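Local coordinates for protein carbohydrate deacetylase Agd3 (Neosartorya fumigata, PDB 6NWZ) that probably removes N-acetyl groups from the exopolysaccharide galactosaminogalactan as a zinc-binding carbohydrate esterase required for biofilm formation, at residues K183-F188 with E210-F215; D120-P125 with A129-G134; E167-Y172 with S223-Y228; G135-N138 with E142-L145; Q104-Q109 with V114-F119. All blocks are in the same frame, centred on the assembly; numbering follows the deposited sequence.

In the fold
All five contacts lie in the CBM87 family region of Agd3. Interactions 1 and 5 share neighbouring strands, 209-214 and 115-119, with M212 O 2.8 Å from Q118 N, a probable hydrogen bond; one zinc ion sits at this end, bound by E210. Interactions 3 and 4, with centres about 9 Å apart, are tied by a probable hydrogen bond between H171 and Q143. F215 of interaction 1 packs on P123 of interaction 2, and its carbonyl O is 3.0 Å from Y172 N of interaction 3. Interaction 3 lies beside the deacetylase region: the side chain of S223 is about 10 Å from that of D530, a ligand of another zinc.

Interaction 1 of 5, residues K183-F188 with E210-F215; sequences KEIAQF and EQMAFF. With ZN (zinc ion), chain J.
I185 and M212 make the apolar part of this contact. CD1 of I185 lies 3.7 Å from CE of M212 and 4.1 Å from SD of M212, and the two side chains cross at about a right angle, so the methyl ends meet instead of lying alongside each other. The M212 chain runs extended and then bends at chi3 (-72°), which turns CE toward the isoleucine. I203, W233 and W236 also pack on M212.

A second meeting is between an aromatic ring and a carbonyl. CZ of F188 is 4.1 Å from O of F215, which lies at the ring edge and near its plane. The F188 ring also meets that of H171.

The polar groups bond within one segment or to partners outside the two. Within 183-188, Q187 NE2 donates to E184 OE2 at 2.7 Å with an N-H...O angle of 137°, reaching the syn side of the carboxylate. At the start of 210-215, E210 binds zinc through OE1 at 2.4 Å, while its OE2 forms a salt bridge with R115 NE. The O atom of L684, the last residue, is the other protein ligand of this zinc, which therefore joins the strand to the C-terminus.

The CA atoms of I185 and M212 are 9.3 Å apart, and the touching parts, 185-188 and 212-215, run nearly parallel, 6° apart. This is the arrangement of next-but-one strands in a sheet: strand 198-206 pairs antiparallel with both and lies between them, so the gap is bridged by side chains and by the ring edge of F188 against the carbonyl of F215.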
# COMPACT_ATOMS: atom_id res chain seq x y z
N LYS A 183 -10.96 -17.36 25.83
CA LYS A 183 -10.98 -18.21 24.65
C LYS A 183 -9.73 -17.97 23.81
O LYS A 183 -9.10 -16.91 23.89
CB LYS A 183 -12.23 -17.96 23.79
CG LYS A 183 -12.21 -16.61 23.09
CD LYS A 183 -13.49 -16.37 22.32
CE LYS A 183 -13.59 -17.29 21.12
NZ LYS A 183 -14.79 -16.96 20.31
N GLU A 184 -9.38 -18.96 23.00
CA GLU A 184 -8.22 -18.89 22.12
C GLU A 184 -8.66 -18.49 20.72
O GLU A 184 -9.62 -19.04 20.18
CB GLU A 184 -7.49 -20.24 22.09
CG GLU A 184 -6.57 -20.42 20.90
CD GLU A 184 -5.83 -21.74 20.92
OE1 GLU A 184 -5.08 -22.01 21.89
OE2 GLU A 184 -5.99 -22.52 19.96
N ILE A 185 -7.96 -17.51 20.14
CA ILE A 185 -8.21 -17.10 18.76
C ILE A 185 -7.04 -17.36 17.83
O ILE A 185 -7.23 -17.38 16.61
CB ILE A 185 -8.62 -15.61 18.69
CG1 ILE A 185 -7.45 -14.71 19.06
CG2 ILE A 185 -9.81 -15.32 19.58
CD1 ILE A 185 -7.68 -13.25 18.76
N ALA A 186 -5.82 -17.55 18.36
CA ALA A 186 -4.66 -17.85 17.54
C ALA A 186 -3.83 -18.93 18.24
O ALA A 186 -3.91 -19.11 19.46
CB ALA A 186 -3.79 -16.61 17.29
N GLN A 187 -3.02 -19.63 17.45
CA GLN A 187 -2.36 -20.82 17.94
C GLN A 187 -0.98 -20.95 17.31
O GLN A 187 -0.83 -20.76 16.10
CB GLN A 187 -3.22 -22.06 17.64
CG GLN A 187 -2.66 -23.38 18.11
CD GLN A 187 -3.66 -24.51 17.94
OE1 GLN A 187 -3.51 -25.36 17.07
NE2 GLN A 187 -4.68 -24.51 18.78
N PHE A 188 0.02 -21.25 18.14
CA PHE A 188 1.36 -21.55 17.64
C PHE A 188 1.42 -23.02 17.22
O PHE A 188 1.09 -23.91 18.00
CB PHE A 188 2.42 -21.28 18.71
CG PHE A 188 2.58 -19.83 19.05
CD1 PHE A 188 2.89 -18.90 18.06
CD2 PHE A 188 2.43 -19.39 20.35
CE1 PHE A 188 3.04 -17.57 18.38
CE2 PHE A 188 2.59 -18.05 20.68
CZ PHE A 188 2.89 -17.14 19.68
N GLU A 210 -13.93 -6.68 28.43
CA GLU A 210 -13.49 -7.44 27.27
C GLU A 210 -12.09 -7.00 26.87
O GLU A 210 -11.81 -5.80 26.79
CB GLU A 210 -14.46 -7.27 26.10
CG GLU A 210 -15.91 -7.46 26.47
CD GLU A 210 -16.81 -7.50 25.26
OE1 GLU A 210 -17.41 -8.56 25.01
OE2 GLU A 210 -16.90 -6.48 24.55
N GLN A 211 -11.23 -7.97 26.59
CA GLN A 211 -9.82 -7.71 26.34
C GLN A 211 -9.32 -8.71 25.31
O GLN A 211 -9.71 -9.88 25.33
CB GLN A 211 -9.01 -7.82 27.64
CG GLN A 211 -7.52 -7.58 27.49
CD GLN A 211 -6.79 -7.67 28.81
OE1 GLN A 211 -6.39 -6.66 29.39
NE2 GLN A 211 -6.61 -8.89 29.31
N MET A 212 -8.45 -8.24 24.41
CA MET A 212 -7.77 -9.10 23.45
C MET A 212 -6.27 -9.00 23.71
O MET A 212 -5.72 -7.89 23.70
CB MET A 212 -8.12 -8.71 22.01
CG MET A 212 -7.32 -9.46 20.95
SD MET A 212 -7.81 -9.13 19.24
CE MET A 212 -9.38 -9.97 19.14
N ALA A 213 -5.63 -10.14 23.94
CA ALA A 213 -4.23 -10.20 24.35
C ALA A 213 -3.43 -11.03 23.37
O ALA A 213 -3.81 -12.16 23.05
CB ALA A 213 -4.09 -10.78 25.76
N PHE A 214 -2.31 -10.48 22.91
CA PHE A 214 -1.41 -11.14 21.97
C PHE A 214 -0.11 -11.48 22.69
O PHE A 214 0.60 -10.57 23.16
CB PHE A 214 -1.13 -10.27 20.75
CG PHE A 214 -2.24 -10.26 19.74
CD1 PHE A 214 -3.31 -9.39 19.86
CD2 PHE A 214 -2.21 -11.11 18.64
CE1 PHE A 214 -4.33 -9.37 18.92
CE2 PHE A 214 -3.22 -11.10 17.70
CZ PHE A 214 -4.28 -10.23 17.84
N PHE A 215 0.21 -12.77 22.78
CA PHE A 215 1.45 -13.25 23.40
C PHE A 215 2.62 -13.25 22.42
O PHE A 215 3.43 -14.18 22.42
CB PHE A 215 1.22 -14.64 23.97
CG PHE A 215 0.07 -14.72 24.93
CD1 PHE A 215 -0.11 -13.75 25.91
CD2 PHE A 215 -0.85 -15.76 24.85
CE1 PHE A 215 -1.18 -13.82 26.79
CE2 PHE A 215 -1.92 -15.83 25.73
CZ PHE A 215 -2.08 -14.86 26.70
ZN ZN J . -19.64 -7.93 24.45

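Interaction 2 of 5, residues D120-P125 with A129-G134; sequences DVYPGP and ASAVNG
A131 turns its CB toward the phenol end of Y122 and the ring of P123. The methyl comes obliquely to the tyrosine ring, with CB of A131 3.6 Å from CZ of Y122, and on its other contact it is 3.7 Å from CG of P123. Y122 reaches over because its CG is anti to the backbone N (chi1 179°). The two rings of the first segment also overlap: CD of P123 stands 3.5 Å above the plane of the Y122 ring, offset toward its rim. Further back, CB of P123 and CB of A129 approach more loosely, at 4.4 Å.

Polar links run beside this apolar group. A129 N donates to G124 O at 3.3 Å, a weak bond despite its nearly straight angle of 171°. A water accepts from A131 N at 2.9 Å and also bonds to Y122 OH, bridging the two segments at the exposed end of the tyrosine.

The chain thus leaves strand 115-119, turns, and returns as strand 129-131, which pairs antiparallel with strand 174-176 through S130 and T175. Y172 meets the Y122 ring edge-to-face, and F215, just after strand 209-214, packs against P123.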
# COMPACT_ATOMS: atom_id res chain seq x y z
N ASP A 120 2.32 -7.89 22.77
CA ASP A 120 3.68 -7.98 23.30
C ASP A 120 3.66 -8.11 24.82
O ASP A 120 4.46 -7.49 25.53
CB ASP A 120 4.54 -6.80 22.85
CG ASP A 120 6.02 -7.03 23.07
OD1 ASP A 120 6.41 -8.20 23.27
OD2 ASP A 120 6.78 -6.04 23.04
N VAL A 121 2.74 -8.93 25.33
CA VAL A 121 2.61 -9.17 26.76
C VAL A 121 2.92 -10.63 27.06
O VAL A 121 2.71 -11.52 26.23
CB VAL A 121 1.21 -8.79 27.30
CG1 VAL A 121 0.96 -7.30 27.09
CG2 VAL A 121 0.13 -9.62 26.63
N TYR A 122 3.43 -10.87 28.26
CA TYR A 122 3.76 -12.22 28.71
C TYR A 122 2.51 -12.87 29.31
O TYR A 122 1.79 -12.22 30.07
CB TYR A 122 4.89 -12.16 29.75
CG TYR A 122 5.30 -13.51 30.32
CD1 TYR A 122 6.22 -14.31 29.66
CD2 TYR A 122 4.77 -13.96 31.52
CE1 TYR A 122 6.60 -15.55 30.19
CE2 TYR A 122 5.15 -15.19 32.06
CZ TYR A 122 6.06 -15.98 31.39
OH TYR A 122 6.43 -17.19 31.92
N PRO A 123 2.22 -14.14 28.97
CA PRO A 123 0.99 -14.77 29.46
C PRO A 123 0.96 -14.90 30.98
O PRO A 123 1.77 -15.62 31.57
CB PRO A 123 1.00 -16.14 28.78
CG PRO A 123 2.42 -16.39 28.41
CD PRO A 123 3.00 -15.04 28.10
N GLY A 124 0.03 -14.19 31.60
CA GLY A 124 -0.11 -14.21 33.04
C GLY A 124 -1.57 -14.24 33.44
O GLY A 124 -2.47 -14.31 32.60
N PRO A 125 -1.83 -14.18 34.75
CA PRO A 125 -3.22 -14.24 35.22
C PRO A 125 -4.09 -13.10 34.70
O PRO A 125 -5.30 -13.30 34.51
CB PRO A 125 -3.08 -14.18 36.75
CG PRO A 125 -1.68 -14.62 37.02
CD PRO A 125 -0.87 -14.10 35.87
N ALA A 129 -4.19 -16.80 31.26
CA ALA A 129 -3.35 -17.85 30.72
C ALA A 129 -2.04 -17.91 31.51
O ALA A 129 -1.71 -17.01 32.28
CB ALA A 129 -3.06 -17.64 29.23
N SER A 130 -1.31 -19.00 31.30
CA SER A 130 0.01 -19.18 31.86
C SER A 130 0.96 -19.66 30.76
O SER A 130 0.55 -20.33 29.82
CB SER A 130 0.02 -20.19 33.00
OG SER A 130 -0.64 -21.38 32.60
N ALA A 131 2.22 -19.30 30.91
CA ALA A 131 3.22 -19.72 29.94
C ALA A 131 3.47 -21.21 30.05
O ALA A 131 3.54 -21.76 31.15
CB ALA A 131 4.52 -18.95 30.14
N VAL A 132 3.60 -21.87 28.90
CA VAL A 132 4.06 -23.25 28.86
C VAL A 132 5.47 -23.37 29.42
O VAL A 132 5.95 -24.48 29.66
CB VAL A 132 3.97 -23.81 27.42
CG1 VAL A 132 4.10 -25.31 27.41
CG2 VAL A 132 2.66 -23.41 26.78
N ASN A 133 6.13 -22.22 29.63
CA ASN A 133 7.40 -22.00 30.31
C ASN A 133 8.54 -21.94 29.30
O ASN A 133 9.08 -22.98 28.90
CB ASN A 133 7.69 -23.05 31.40
CG ASN A 133 7.24 -22.61 32.79
OD1 ASN A 133 6.33 -21.78 32.93
ND2 ASN A 133 7.87 -23.16 33.83
N GLY A 134 8.91 -20.74 28.89
CA GLY A 134 10.05 -20.55 28.02
C GLY A 134 9.86 -19.48 26.96
O GLY A 134 8.74 -19.03 26.70
O HOH W 1 3.64 -18.36 33.24

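Interaction 3 of 5, residues E167-Y172 with S223-Y228; sequences EGLWHY and SATSNY
L169 and S223 are brought together by torsions on both sides. In L169, CG lies beside the backbone N (chi1 -58°) and CD1 is anti to CA (chi2 176°), so the CD1 branch extends straight to the start of helix 224-237. In S223, OG is anti to the backbone N, which folds the hydroxyl back over the first turn. There it serves as the N-cap of the helix, accepting from S226 N at 3.1 Å with an N-H...O angle of 163°.

CD1 of L169 is therefore the tip that enters the capped turn. It lies 3.6 Å from OG of S223, 3.7 Å from OG of S226 and 3.9 Å from CG2 of T225, touching three side chains at once. The methyl thus packs against two hydroxyl oxygens and a single carbon. S223 OG is taken up by the cap, and S226 OG bonds to A219 N. T225 presents CG2, not OG1, to the leucine; its hydroxyl, farther off, bonds to S165 O.

The contact joins the loop between strands 164-165 and 174-176 to the beginning of a helix whose other side meets the deacetylase region, where A224 and N227 touch R533 of helix 520-536. N227 also closes the turn, its ND2 donating to S223 O at 2.9 Å with the oxygen in the amide plane. On the loop side, the backbone that carries L169 is held by H171, whose ND1 donates to L169 O at 2.9 Å, with that oxygen in the imidazole plane.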
# COMPACT_ATOMS: atom_id res chain seq x y z
N GLU A 167 9.06 -15.81 12.76
CA GLU A 167 10.50 -15.68 12.84
C GLU A 167 10.89 -14.22 13.03
O GLU A 167 10.47 -13.35 12.27
CB GLU A 167 11.14 -16.26 11.58
CG GLU A 167 12.66 -16.32 11.60
CD GLU A 167 13.22 -17.17 10.48
OE1 GLU A 167 12.53 -18.13 10.07
OE2 GLU A 167 14.34 -16.89 10.00
N GLY A 168 11.68 -13.96 14.07
CA GLY A 168 12.08 -12.62 14.41
C GLY A 168 11.20 -11.93 15.43
O GLY A 168 11.60 -10.91 15.98
N LEU A 169 10.00 -12.45 15.68
CA LEU A 169 9.10 -11.90 16.67
C LEU A 169 9.15 -12.78 17.91
O LEU A 169 8.78 -13.96 17.86
CB LEU A 169 7.67 -11.83 16.13
CG LEU A 169 7.43 -11.01 14.85
CD1 LEU A 169 5.98 -11.12 14.40
CD2 LEU A 169 7.82 -9.56 15.08
N TRP A 170 9.62 -12.21 19.02
CA TRP A 170 9.67 -12.96 20.27
C TRP A 170 8.25 -13.19 20.77
O TRP A 170 7.45 -12.25 20.85
CB TRP A 170 10.50 -12.22 21.30
CG TRP A 170 10.93 -13.07 22.46
CD1 TRP A 170 10.43 -13.04 23.73
CD2 TRP A 170 11.94 -14.08 22.45
NE1 TRP A 170 11.07 -13.97 24.51
CE2 TRP A 170 12.00 -14.62 23.75
CE3 TRP A 170 12.80 -14.58 21.47
CZ2 TRP A 170 12.89 -15.64 24.09
CZ3 TRP A 170 13.68 -15.60 21.81
CH2 TRP A 170 13.71 -16.11 23.11
N HIS A 171 7.92 -14.44 21.10
CA HIS A 171 6.59 -14.78 21.61
C HIS A 171 6.72 -15.76 22.77
O HIS A 171 7.81 -16.20 23.13
CB HIS A 171 5.70 -15.35 20.50
CG HIS A 171 6.33 -16.46 19.73
ND1 HIS A 171 7.20 -16.23 18.67
CD2 HIS A 171 6.23 -17.80 19.85
CE1 HIS A 171 7.59 -17.39 18.18
NE2 HIS A 171 7.02 -18.36 18.87
N TYR A 172 5.58 -16.08 23.39
CA TYR A 172 5.55 -16.97 24.55
C TYR A 172 4.39 -17.94 24.39
O TYR A 172 3.22 -17.57 24.57
CB TYR A 172 5.40 -16.18 25.85
CG TYR A 172 6.34 -15.01 26.00
CD1 TYR A 172 5.98 -13.75 25.52
CD2 TYR A 172 7.57 -15.15 26.64
CE1 TYR A 172 6.83 -12.67 25.66
CE2 TYR A 172 8.42 -14.06 26.78
CZ TYR A 172 8.04 -12.83 26.29
OH TYR A 172 8.87 -11.74 26.41
N SER A 223 7.87 -6.40 9.76
CA SER A 223 7.25 -7.72 9.76
C SER A 223 5.93 -7.69 9.00
O SER A 223 5.02 -6.94 9.36
CB SER A 223 7.03 -8.21 11.19
OG SER A 223 6.23 -9.38 11.21
N ALA A 224 5.84 -8.51 7.95
CA ALA A 224 4.55 -8.67 7.28
C ALA A 224 3.54 -9.37 8.18
O ALA A 224 2.35 -9.05 8.14
CB ALA A 224 4.74 -9.44 5.97
N THR A 225 4.00 -10.32 9.01
CA THR A 225 3.09 -10.99 9.94
C THR A 225 2.40 -10.00 10.86
O THR A 225 1.18 -10.09 11.08
CB THR A 225 3.86 -12.04 10.76
OG1 THR A 225 4.04 -13.23 9.98
CG2 THR A 225 3.11 -12.40 12.03
N SER A 226 3.15 -9.03 11.40
CA SER A 226 2.55 -8.03 12.27
C SER A 226 1.48 -7.22 11.54
O SER A 226 0.41 -6.96 12.08
CB SER A 226 3.63 -7.10 12.83
OG SER A 226 4.59 -7.83 13.58
N ASN A 227 1.77 -6.83 10.29
CA ASN A 227 0.77 -6.13 9.48
C ASN A 227 -0.42 -7.02 9.14
O ASN A 227 -1.49 -6.48 8.81
CB ASN A 227 1.41 -5.60 8.20
CG ASN A 227 2.26 -4.37 8.44
OD1 ASN A 227 1.77 -3.24 8.33
ND2 ASN A 227 3.53 -4.57 8.76
N TYR A 228 -0.26 -8.34 9.19
CA TYR A 228 -1.40 -9.24 9.02
C TYR A 228 -2.23 -9.34 10.29
O TYR A 228 -3.46 -9.26 10.24
CB TYR A 228 -0.90 -10.63 8.61
CG TYR A 228 -1.97 -11.71 8.58
CD1 TYR A 228 -2.98 -11.68 7.63
CD2 TYR A 228 -1.95 -12.77 9.49
CE1 TYR A 228 -3.95 -12.66 7.59
CE2 TYR A 228 -2.92 -13.76 9.45
CZ TYR A 228 -3.92 -13.70 8.49
OH TYR A 228 -4.90 -14.67 8.43

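Interaction 4 of 5, residues G135-N138 with E142-L145; sequences GCCN and EQLL
The loop leading into strand 144-147 folds back on itself where C137 meets Q143. SG of C137 is 3.6 Å from CB of Q143 and 3.8 Å from its OE1, so the sulfur lies along the glutamine side chain, touching its base and its amide end. Its third neighbour across the contact is the carbonyl O of E142, at 4.2 Å. Two torsions set up this meeting: C137 places SG beside its backbone N (chi1 -59°), while Q143 holds CG anti to its backbone N (chi1 -174°) and runs on extended. The CA atoms of C137 and E142 remain 6.7 Å apart, so the side chains span the space between the two arms.

C137 does not form a disulfide with its neighbour, since SG of C136 and SG of C137 are 4.7 Å apart. C136 instead packs on W170 and H171.

Strand 144-147 lies between strands 164-165 and 182-188, antiparallel to both, and E142 and Q143, at its beginning, bond to residues on the same two sides. The buried amide of Q143 is held at both ends: OE1 accepts from H171 NE2 and NE2 donates to A189 O, which fixes its rotation and probably also keeps the imidazole in place. The CB of E142 points away from 135-138; its carboxylate accepts from S165 OG at OE1 and from T166 N at OE2.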
# COMPACT_ATOMS: atom_id res chain seq x y z
N GLY A 135 10.96 -19.07 26.34
CA GLY A 135 10.87 -18.14 25.24
C GLY A 135 10.31 -18.80 24.00
O GLY A 135 9.69 -19.86 24.04
N CYS A 136 10.55 -18.15 22.87
CA CYS A 136 9.87 -18.56 21.64
C CYS A 136 10.77 -19.39 20.74
O CYS A 136 10.76 -20.63 20.79
CB CYS A 136 9.37 -17.33 20.89
SG CYS A 136 10.60 -16.48 19.86
N CYS A 137 11.56 -18.70 19.91
CA CYS A 137 12.44 -19.32 18.93
C CYS A 137 13.61 -18.37 18.69
O CYS A 137 13.42 -17.16 18.56
CB CYS A 137 11.71 -19.60 17.62
SG CYS A 137 10.29 -20.70 17.79
N ASN A 138 14.81 -18.94 18.63
CA ASN A 138 16.01 -18.14 18.41
C ASN A 138 16.05 -17.66 16.96
O ASN A 138 15.07 -17.74 16.21
CB ASN A 138 17.25 -18.95 18.77
CG ASN A 138 17.26 -19.39 20.22
OD1 ASN A 138 16.76 -18.69 21.09
ND2 ASN A 138 17.81 -20.57 20.47
N GLU A 142 11.85 -21.13 13.05
CA GLU A 142 10.50 -20.79 12.64
C GLU A 142 9.48 -21.45 13.56
O GLU A 142 9.67 -22.57 14.04
CB GLU A 142 10.26 -21.22 11.20
CG GLU A 142 8.83 -21.06 10.71
CD GLU A 142 8.46 -19.61 10.49
OE1 GLU A 142 8.93 -19.03 9.49
OE2 GLU A 142 7.71 -19.06 11.33
N GLN A 143 8.39 -20.73 13.83
CA GLN A 143 7.20 -21.30 14.46
C GLN A 143 5.99 -20.70 13.77
O GLN A 143 5.78 -19.49 13.83
CB GLN A 143 7.16 -21.03 15.97
CG GLN A 143 6.01 -21.74 16.67
CD GLN A 143 6.18 -21.79 18.18
OE1 GLN A 143 6.59 -20.81 18.80
NE2 GLN A 143 5.87 -22.94 18.77
N LEU A 144 5.20 -21.55 13.13
CA LEU A 144 4.06 -21.08 12.37
C LEU A 144 2.93 -20.65 13.29
O LEU A 144 2.70 -21.26 14.34
CB LEU A 144 3.57 -22.16 11.41
CG LEU A 144 4.60 -22.49 10.32
CD1 LEU A 144 3.98 -23.38 9.27
CD2 LEU A 144 5.14 -21.21 9.69
N LEU A 145 2.24 -19.58 12.90
CA LEU A 145 1.15 -19.00 13.67
C LEU A 145 -0.07 -18.88 12.77
O LEU A 145 0.05 -18.60 11.57
CB LEU A 145 1.55 -17.62 14.21
CG LEU A 145 0.47 -16.61 14.61
CD1 LEU A 145 -0.28 -17.09 15.82
CD2 LEU A 145 1.10 -15.26 14.90

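Interaction 5 of 5, residues Q104-Q109 with V114-F119; sequences QLYAYQ and VRMVQF
Q109 is the main bump of the helix, its extended side chain lying over the backbone of V114 to M116. The amide end settles on the strand: NE2 donates to V114 O at 3.1 Å and 156°, with the oxygen in the amide plane and the donor tilted 18° from the carbonyl plane. CB of M116 lies over the face of the amide, 3.5 Å from OE1 of Q109. A return backbone bond runs from V114 N to Q109 O at 3.1 Å, so the same two residues are linked twice.

M116 is the answering bump. Its side chain crosses that of Q109 at about a right angle, runs out extended and bends at chi3 (-66°), which lays its end in a hollow walled by L105, Y106 and Q109. CE of M116 is 4.1 Å from CB of L105, and SD of M116 comes to the edge of the Y106 ring near its plane, 4.5 Å from CE1.

Helix 99-112 turns directly into strand 115-119, which runs parallel to strands 76-80 and 209-214 on its two sides; the helix packs on the sheet with the short axes 9.1 Å apart at closest approach. Q109 NE2 also has a weak bond to E210 O of the neighbouring strand.

Nearer the turn, V114 fits its CG2 against the Y108 ring, 3.8 Å from CE2, with the methyl approaching obliquely. Y108 is anchored by a hydrogen bond from its OH to Y74 O. The CB of R115 points away from the helix; its NH1 bonds to W236 O.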
# COMPACT_ATOMS: atom_id res chain seq x y z
N GLN A 104 -8.71 2.46 36.89
CA GLN A 104 -9.48 3.47 36.17
C GLN A 104 -9.77 3.01 34.74
O GLN A 104 -10.88 3.19 34.24
CB GLN A 104 -8.74 4.80 36.15
CG GLN A 104 -8.45 5.39 37.52
CD GLN A 104 -7.66 6.68 37.43
OE1 GLN A 104 -8.03 7.59 36.70
NE2 GLN A 104 -6.55 6.75 38.16
N LEU A 105 -8.78 2.41 34.08
CA LEU A 105 -8.99 1.91 32.73
C LEU A 105 -10.00 0.78 32.71
O LEU A 105 -10.88 0.73 31.84
CB LEU A 105 -7.66 1.47 32.12
CG LEU A 105 -6.60 2.56 31.95
CD1 LEU A 105 -5.31 1.98 31.41
CD2 LEU A 105 -7.11 3.66 31.03
N TYR A 106 -9.91 -0.15 33.67
CA TYR A 106 -10.88 -1.24 33.74
C TYR A 106 -12.27 -0.71 34.07
O TYR A 106 -13.27 -1.20 33.53
CB TYR A 106 -10.46 -2.27 34.79
CG TYR A 106 -9.12 -2.92 34.52
CD1 TYR A 106 -8.59 -2.99 33.24
CD2 TYR A 106 -8.38 -3.47 35.56
CE1 TYR A 106 -7.36 -3.59 33.00
CE2 TYR A 106 -7.15 -4.07 35.33
CZ TYR A 106 -6.65 -4.12 34.05
OH TYR A 106 -5.43 -4.72 33.83
N ALA A 107 -12.35 0.30 34.95
CA ALA A 107 -13.65 0.88 35.29
C ALA A 107 -14.27 1.57 34.08
O ALA A 107 -15.48 1.49 33.87
CB ALA A 107 -13.49 1.86 36.44
N TYR A 108 -13.44 2.24 33.28
CA TYR A 108 -13.95 2.87 32.06
C TYR A 108 -14.49 1.83 31.09
O TYR A 108 -15.55 2.03 30.49
CB TYR A 108 -12.85 3.72 31.41
CG TYR A 108 -13.28 4.39 30.13
CD1 TYR A 108 -14.26 5.38 30.13
CD2 TYR A 108 -12.70 4.05 28.91
CE1 TYR A 108 -14.66 6.00 28.96
CE2 TYR A 108 -13.09 4.66 27.74
CZ TYR A 108 -14.06 5.64 27.76
OH TYR A 108 -14.45 6.25 26.59
N GLN A 109 -13.78 0.71 30.94
CA GLN A 109 -14.23 -0.35 30.04
C GLN A 109 -15.62 -0.85 30.42
O GLN A 109 -16.44 -1.15 29.55
CB GLN A 109 -13.25 -1.52 30.05
CG GLN A 109 -11.87 -1.20 29.53
CD GLN A 109 -11.06 -2.46 29.26
OE1 GLN A 109 -10.01 -2.67 29.86
NE2 GLN A 109 -11.56 -3.29 28.35
N VAL A 114 -16.23 -0.38 26.56
CA VAL A 114 -15.08 -0.14 25.70
C VAL A 114 -14.11 -1.31 25.83
O VAL A 114 -13.86 -1.81 26.93
CB VAL A 114 -14.40 1.19 26.07
CG1 VAL A 114 -13.13 1.39 25.27
CG2 VAL A 114 -15.36 2.34 25.82
N ARG A 115 -13.57 -1.75 24.69
CA ARG A 115 -12.65 -2.88 24.65
C ARG A 115 -11.21 -2.40 24.76
O ARG A 115 -10.89 -1.24 24.51
CB ARG A 115 -12.86 -3.67 23.36
CG ARG A 115 -14.19 -4.41 23.31
CD ARG A 115 -14.45 -5.02 21.95
NE ARG A 115 -15.60 -5.92 21.97
CZ ARG A 115 -16.04 -6.59 20.91
NH1 ARG A 115 -15.43 -6.47 19.74
NH2 ARG A 115 -17.09 -7.39 21.02
N MET A 116 -10.33 -3.34 25.13
CA MET A 116 -8.90 -3.08 25.27
C MET A 116 -8.11 -4.16 24.55
O MET A 116 -8.46 -5.34 24.59
CB MET A 116 -8.48 -3.02 26.74
CG MET A 116 -6.97 -2.96 26.95
SD MET A 116 -6.51 -2.88 28.69
CE MET A 116 -7.18 -1.28 29.15
N VAL A 117 -7.04 -3.74 23.88
CA VAL A 117 -6.13 -4.65 23.19
C VAL A 117 -4.75 -4.53 23.82
O VAL A 117 -4.27 -3.41 24.06
CB VAL A 117 -6.07 -4.34 21.68
CG1 VAL A 117 -4.95 -5.13 21.02
CG2 VAL A 117 -7.41 -4.64 21.02
N GLN A 118 -4.13 -5.67 24.11
CA GLN A 118 -2.77 -5.71 24.64
C GLN A 118 -1.95 -6.67 23.80
O GLN A 118 -2.33 -7.84 23.65
CB GLN A 118 -2.75 -6.13 26.11
CG GLN A 118 -3.52 -5.20 27.02
CD GLN A 118 -2.92 -5.16 28.41
OE1 GLN A 118 -1.70 -5.07 28.57
NE2 GLN A 118 -3.77 -5.24 29.42
N PHE A 119 -0.83 -6.20 23.27
CA PHE A 119 0.08 -7.05 22.52
C PHE A 119 1.49 -6.88 23.06
O PHE A 119 1.82 -5.89 23.71
CB PHE A 119 0.03 -6.76 21.00
CG PHE A 119 0.43 -5.36 20.61
CD1 PHE A 119 1.77 -5.00 20.51
CD2 PHE A 119 -0.53 -4.42 20.28
CE1 PHE A 119 2.14 -3.72 20.13
CE2 PHE A 119 -0.17 -3.13 19.89
CZ PHE A 119 1.17 -2.78 19.82